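Local coordinates for protein tryptophan synthase alpha-subunit (Pyrococcus furiosus, PDB 1GEQ) that cleaves indoleglycerol phosphate to indole and glyceraldehyde 3-phosphate as the alpha subunit of tryptophan synthase, in the last step of tryptophan biosynthesis, at residues L37-S42 and I83-Y88; V151-T156 and C190-A195. All coordinates share one frame; numbering follows the deposited sequence.

Contact 1: residues L37-S42 and I83-Y88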
# COMPACT_ATOMS: atom_id res chain seq x y z
N LEU A 37 -3.78 0.48 -2.92
CA LEU A 37 -4.94 1.36 -2.95
C LEU A 37 -5.49 1.45 -1.54
O LEU A 37 -5.95 0.45 -0.97
CB LEU A 37 -6.01 0.79 -3.89
CG LEU A 37 -7.27 1.64 -4.12
CD1 LEU A 37 -6.89 2.96 -4.77
CD2 LEU A 37 -8.26 0.88 -4.99
N GLY A 38 -5.46 2.65 -0.97
CA GLY A 38 -5.93 2.82 0.39
C GLY A 38 -7.40 3.19 0.55
O GLY A 38 -7.92 4.06 -0.16
N ILE A 39 -8.06 2.51 1.47
CA ILE A 39 -9.46 2.75 1.77
C ILE A 39 -9.52 3.78 2.90
O ILE A 39 -9.02 3.54 4.00
CB ILE A 39 -10.16 1.46 2.24
CG1 ILE A 39 -10.20 0.46 1.08
CG2 ILE A 39 -11.57 1.78 2.74
CD1 ILE A 39 -10.83 -0.86 1.46
N PRO A 40 -10.15 4.93 2.63
CA PRO A 40 -10.32 6.04 3.58
C PRO A 40 -10.93 5.60 4.90
O PRO A 40 -11.85 4.78 4.93
CB PRO A 40 -11.24 7.01 2.83
CG PRO A 40 -10.92 6.75 1.40
CD PRO A 40 -10.80 5.25 1.34
N PHE A 41 -10.42 6.16 5.99
CA PHE A 41 -10.92 5.85 7.32
C PHE A 41 -10.90 7.14 8.15
O PHE A 41 -9.99 7.95 8.03
CB PHE A 41 -10.05 4.79 7.98
CG PHE A 41 -10.53 4.37 9.33
CD1 PHE A 41 -11.85 3.96 9.52
CD2 PHE A 41 -9.67 4.39 10.42
CE1 PHE A 41 -12.32 3.59 10.78
CE2 PHE A 41 -10.13 4.02 11.69
CZ PHE A 41 -11.45 3.62 11.87
N SER A 42 -11.91 7.32 9.00
CA SER A 42 -12.03 8.53 9.81
C SER A 42 -10.91 8.75 10.83
O SER A 42 -10.64 9.89 11.21
CB SER A 42 -13.39 8.57 10.51
OG SER A 42 -13.58 7.41 11.30
N ILE A 83 -2.71 -5.64 -7.38
CA ILE A 83 -3.34 -4.61 -6.56
C ILE A 83 -3.43 -5.09 -5.12
O ILE A 83 -3.92 -6.20 -4.85
CB ILE A 83 -4.79 -4.30 -7.02
CG1 ILE A 83 -4.78 -3.43 -8.29
CG2 ILE A 83 -5.56 -3.61 -5.90
CD1 ILE A 83 -4.32 -2.01 -8.06
N VAL A 84 -2.97 -4.26 -4.19
CA VAL A 84 -3.05 -4.58 -2.78
C VAL A 84 -3.96 -3.54 -2.15
O VAL A 84 -3.71 -2.34 -2.24
CB VAL A 84 -1.66 -4.51 -2.08
CG1 VAL A 84 -1.84 -4.73 -0.58
CG2 VAL A 84 -0.72 -5.55 -2.65
N LEU A 85 -5.04 -4.00 -1.53
CA LEU A 85 -5.97 -3.09 -0.88
C LEU A 85 -5.45 -2.85 0.54
O LEU A 85 -5.16 -3.81 1.27
CB LEU A 85 -7.35 -3.74 -0.84
CG LEU A 85 -8.57 -2.82 -0.98
CD1 LEU A 85 -8.48 -2.03 -2.28
CD2 LEU A 85 -9.84 -3.66 -0.95
N MET A 86 -5.32 -1.58 0.92
CA MET A 86 -4.85 -1.23 2.26
C MET A 86 -6.02 -0.64 3.04
O MET A 86 -6.71 0.27 2.56
CB MET A 86 -3.70 -0.22 2.16
CG MET A 86 -3.00 0.05 3.48
SD MET A 86 -1.60 1.18 3.29
CE MET A 86 -1.36 1.75 5.00
N THR A 87 -6.25 -1.14 4.24
CA THR A 87 -7.39 -0.66 5.02
C THR A 87 -7.23 -0.83 6.52
O THR A 87 -6.42 -1.63 6.98
CB THR A 87 -8.67 -1.43 4.61
OG1 THR A 87 -9.81 -0.88 5.29
CG2 THR A 87 -8.54 -2.89 4.99
N TYR A 88 -8.01 -0.06 7.26
CA TYR A 88 -8.02 -0.19 8.71
C TYR A 88 -9.05 -1.29 8.97
O TYR A 88 -9.85 -1.61 8.08
CB TYR A 88 -8.42 1.14 9.36
CG TYR A 88 -7.25 2.08 9.47
CD1 TYR A 88 -6.72 2.71 8.34
CD2 TYR A 88 -6.63 2.31 10.70
CE1 TYR A 88 -5.61 3.53 8.44
CE2 TYR A 88 -5.51 3.13 10.80
CZ TYR A 88 -5.00 3.74 9.67
OH TYR A 88 -3.90 4.56 9.78
O HOH W 1 -9.53 1.77 5.92
O HOH W 2 -5.63 3.03 3.88

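Contact 2: residues V151-T156 and C190-A195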
# COMPACT_ATOMS: atom_id res chain seq x y z
N VAL A 151 7.74 -14.30 12.77
CA VAL A 151 6.35 -14.73 12.84
C VAL A 151 5.56 -14.10 11.71
O VAL A 151 4.80 -14.78 11.01
CB VAL A 151 5.71 -14.35 14.19
CG1 VAL A 151 4.22 -14.68 14.17
CG2 VAL A 151 6.41 -15.11 15.32
N ILE A 152 5.74 -12.80 11.53
CA ILE A 152 5.05 -12.08 10.47
C ILE A 152 5.39 -12.68 9.11
O ILE A 152 4.51 -12.90 8.28
CB ILE A 152 5.44 -10.59 10.47
CG1 ILE A 152 4.78 -9.91 11.66
CG2 ILE A 152 5.02 -9.92 9.17
CD1 ILE A 152 5.39 -8.56 11.99
N ASP A 153 6.68 -12.94 8.87
CA ASP A 153 7.10 -13.53 7.60
C ASP A 153 6.42 -14.87 7.35
O ASP A 153 6.05 -15.18 6.22
CB ASP A 153 8.63 -13.71 7.57
CG ASP A 153 9.14 -14.16 6.20
OD1 ASP A 153 9.81 -15.21 6.12
OD2 ASP A 153 8.87 -13.45 5.21
N ASP A 154 6.25 -15.68 8.40
CA ASP A 154 5.61 -16.99 8.25
C ASP A 154 4.12 -16.91 7.91
O ASP A 154 3.58 -17.82 7.30
CB ASP A 154 5.76 -17.83 9.52
CG ASP A 154 7.19 -18.31 9.75
OD1 ASP A 154 7.95 -18.42 8.76
OD2 ASP A 154 7.54 -18.58 10.91
N MET A 155 3.45 -15.83 8.31
CA MET A 155 2.03 -15.69 8.01
C MET A 155 1.81 -14.95 6.70
O MET A 155 0.70 -14.92 6.18
CB MET A 155 1.31 -14.93 9.13
CG MET A 155 1.39 -15.56 10.50
SD MET A 155 0.32 -14.67 11.64
CE MET A 155 1.14 -13.07 11.72
N THR A 156 2.87 -14.35 6.17
CA THR A 156 2.75 -13.57 4.94
C THR A 156 2.81 -14.38 3.65
O THR A 156 3.72 -15.18 3.45
CB THR A 156 3.87 -12.51 4.87
OG1 THR A 156 3.73 -11.60 5.98
CG2 THR A 156 3.80 -11.76 3.55
N CYS A 190 13.45 -12.47 6.57
CA CYS A 190 12.35 -12.80 5.68
C CYS A 190 12.65 -13.60 4.42
O CYS A 190 13.61 -13.32 3.72
CB CYS A 190 11.63 -11.53 5.26
SG CYS A 190 11.12 -10.52 6.66
N ARG A 191 11.78 -14.57 4.16
CA ARG A 191 11.88 -15.38 2.95
C ARG A 191 11.01 -14.66 1.92
O ARG A 191 11.27 -14.72 0.72
CB ARG A 191 11.37 -16.81 3.23
CG ARG A 191 12.28 -17.59 4.19
CD ARG A 191 11.81 -19.01 4.45
NE ARG A 191 12.90 -19.84 4.97
CZ ARG A 191 13.23 -19.95 6.26
NH1 ARG A 191 12.56 -19.29 7.18
NH2 ARG A 191 14.26 -20.72 6.61
N ASN A 192 9.98 -13.95 2.39
CA ASN A 192 9.10 -13.18 1.51
C ASN A 192 9.82 -11.94 1.00
O ASN A 192 10.79 -11.49 1.61
CB ASN A 192 7.84 -12.71 2.25
CG ASN A 192 6.77 -13.77 2.33
OD1 ASN A 192 6.57 -14.40 3.37
ND2 ASN A 192 6.09 -13.98 1.22
N LYS A 193 9.36 -11.40 -0.12
CA LYS A 193 9.96 -10.18 -0.64
C LYS A 193 9.56 -9.08 0.33
O LYS A 193 8.57 -9.22 1.06
CB LYS A 193 9.43 -9.86 -2.04
CG LYS A 193 9.88 -10.85 -3.11
CD LYS A 193 9.62 -10.30 -4.50
CE LYS A 193 10.24 -11.20 -5.58
NZ LYS A 193 10.39 -10.47 -6.88
N VAL A 194 10.32 -8.00 0.35
CA VAL A 194 10.05 -6.88 1.24
C VAL A 194 9.91 -5.60 0.45
O VAL A 194 10.67 -5.35 -0.48
CB VAL A 194 11.21 -6.70 2.27
CG1 VAL A 194 10.99 -5.43 3.08
CG2 VAL A 194 11.29 -7.90 3.19
N ALA A 195 8.92 -4.79 0.82
CA ALA A 195 8.71 -3.49 0.18
C ALA A 195 8.83 -2.50 1.33
O ALA A 195 8.46 -2.82 2.47
CB ALA A 195 7.31 -3.43 -0.45
O HOH W 3 9.43 -17.90 6.70

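Contact 1: residues L37-S42 and I83-Y88
F41 and Y88 cross just past the ends of two neighbouring strands, their ring planes 21° from parallel but slid so far along each other that they barely overlap. CD2 of F41 lies over one face of the tyrosine ring, 3.5 Å from Y88 CG, while Y88 CB sits over the phenylalanine face as a CH-pi contact, 4.0 Å from the ring centroid. F41 reaches this place because its CG stands anti to the backbone N (chi1 -178°). With an alanine in place of F41, the CB and one ring face of Y88 would probably lose their aromatic cover, leaving a gap beside the tyrosine, although its hydroxyl would keep its own partners. The Y88 hydroxyl is hydrogen-bonded to D47, an active-site proton acceptor, which places this pair beside the active site. These residues follow strands 35-38 and 83-87, the parallel second and third strands of the TIM barrel, and so line its C-terminal, catalytic mouth. Along the strands the backbone hydrogen bonds step from L37 N to V84 O, from M86 N to L37 O (2.8 Å) and from I39 N to M86 O (2.8 Å). G38 pairs with M86, its CA 3.4 Å from M86 O in a CA-H...O contact of the kind parallel strands make. L37 and L85 point the same way, with L37 CD2 4.0 Å from L85 CD1. I39 slants across L85, its CD1 3.8 Å from L85 CD2, and runs alongside T87; branched aliphatic chains suit this face, which helices 65-76 and 97-107 cover. Further along, one water donates to I39 O and accepts from Y88 N, continuing the link where the strands part.

Contact 2: residues V151-T156 and C190-A195
The end of helix 146-155 meets the loop leading into strand 194-197, the backbones coming nearest at D153 and C190, whose CA atoms lie 5.6 Å apart. D153 carries the contact: with chi1 at -173° the carboxylate swings away from the D153 backbone N and comes up against two consecutive peptide N-H groups. R191 N donates to D153 OD1 at 2.9 Å in a nearly straight bond (173°), arriving from above the carboxylate plane. N192 N gives a longer bond of 3.1 Å to D153 OD2, on the syn lone pair. An aspartate suits the place because its short side chain offers two acceptors, one for each N-H. C190 packs beside it, CB 3.4 Å from D153 OD2. The N192 side chain crosses obliquely, its amide plane steeply turned to the carboxylate, and settles between D153 and T156. T156 turns a methyl, CG2, toward N192 CG at 3.8 Å, while its OG1 donates back to I152 O (2.8 Å), turning the hydroxyl's proton to its own helix end. A water lies within hydrogen-bonding distance of D153 OD1 and D154 OD1, with R191 NH1 a weak further partner. Such a carboxylate gripping backbone N-H groups joins, in this TIM barrel, a helix of the outer layer to the alpha-to-beta loop before the seventh strand, at the N-terminal end of the barrel.

How the contacts relate
Both contacts belong to one eight-stranded parallel barrel, and their centres lie 20 Å apart; the nearest atoms, about 9 Å apart, do not touch. They follow in series along the chain: contact 1 closes at residue 88, well before contact 2 opens at 151. Contact 1 joins neighbouring strands 35-38 and 83-87 and runs on into the loops at the catalytic end. Contact 2 lies further out, 15 Å from the chain centre against 8 Å, tying helix 146-155 to the approach of strand 194-197. One therefore helps build the wall and mouth that hold the active-site residues, whereas the other joins the helical layer to the barrel at its opposite end.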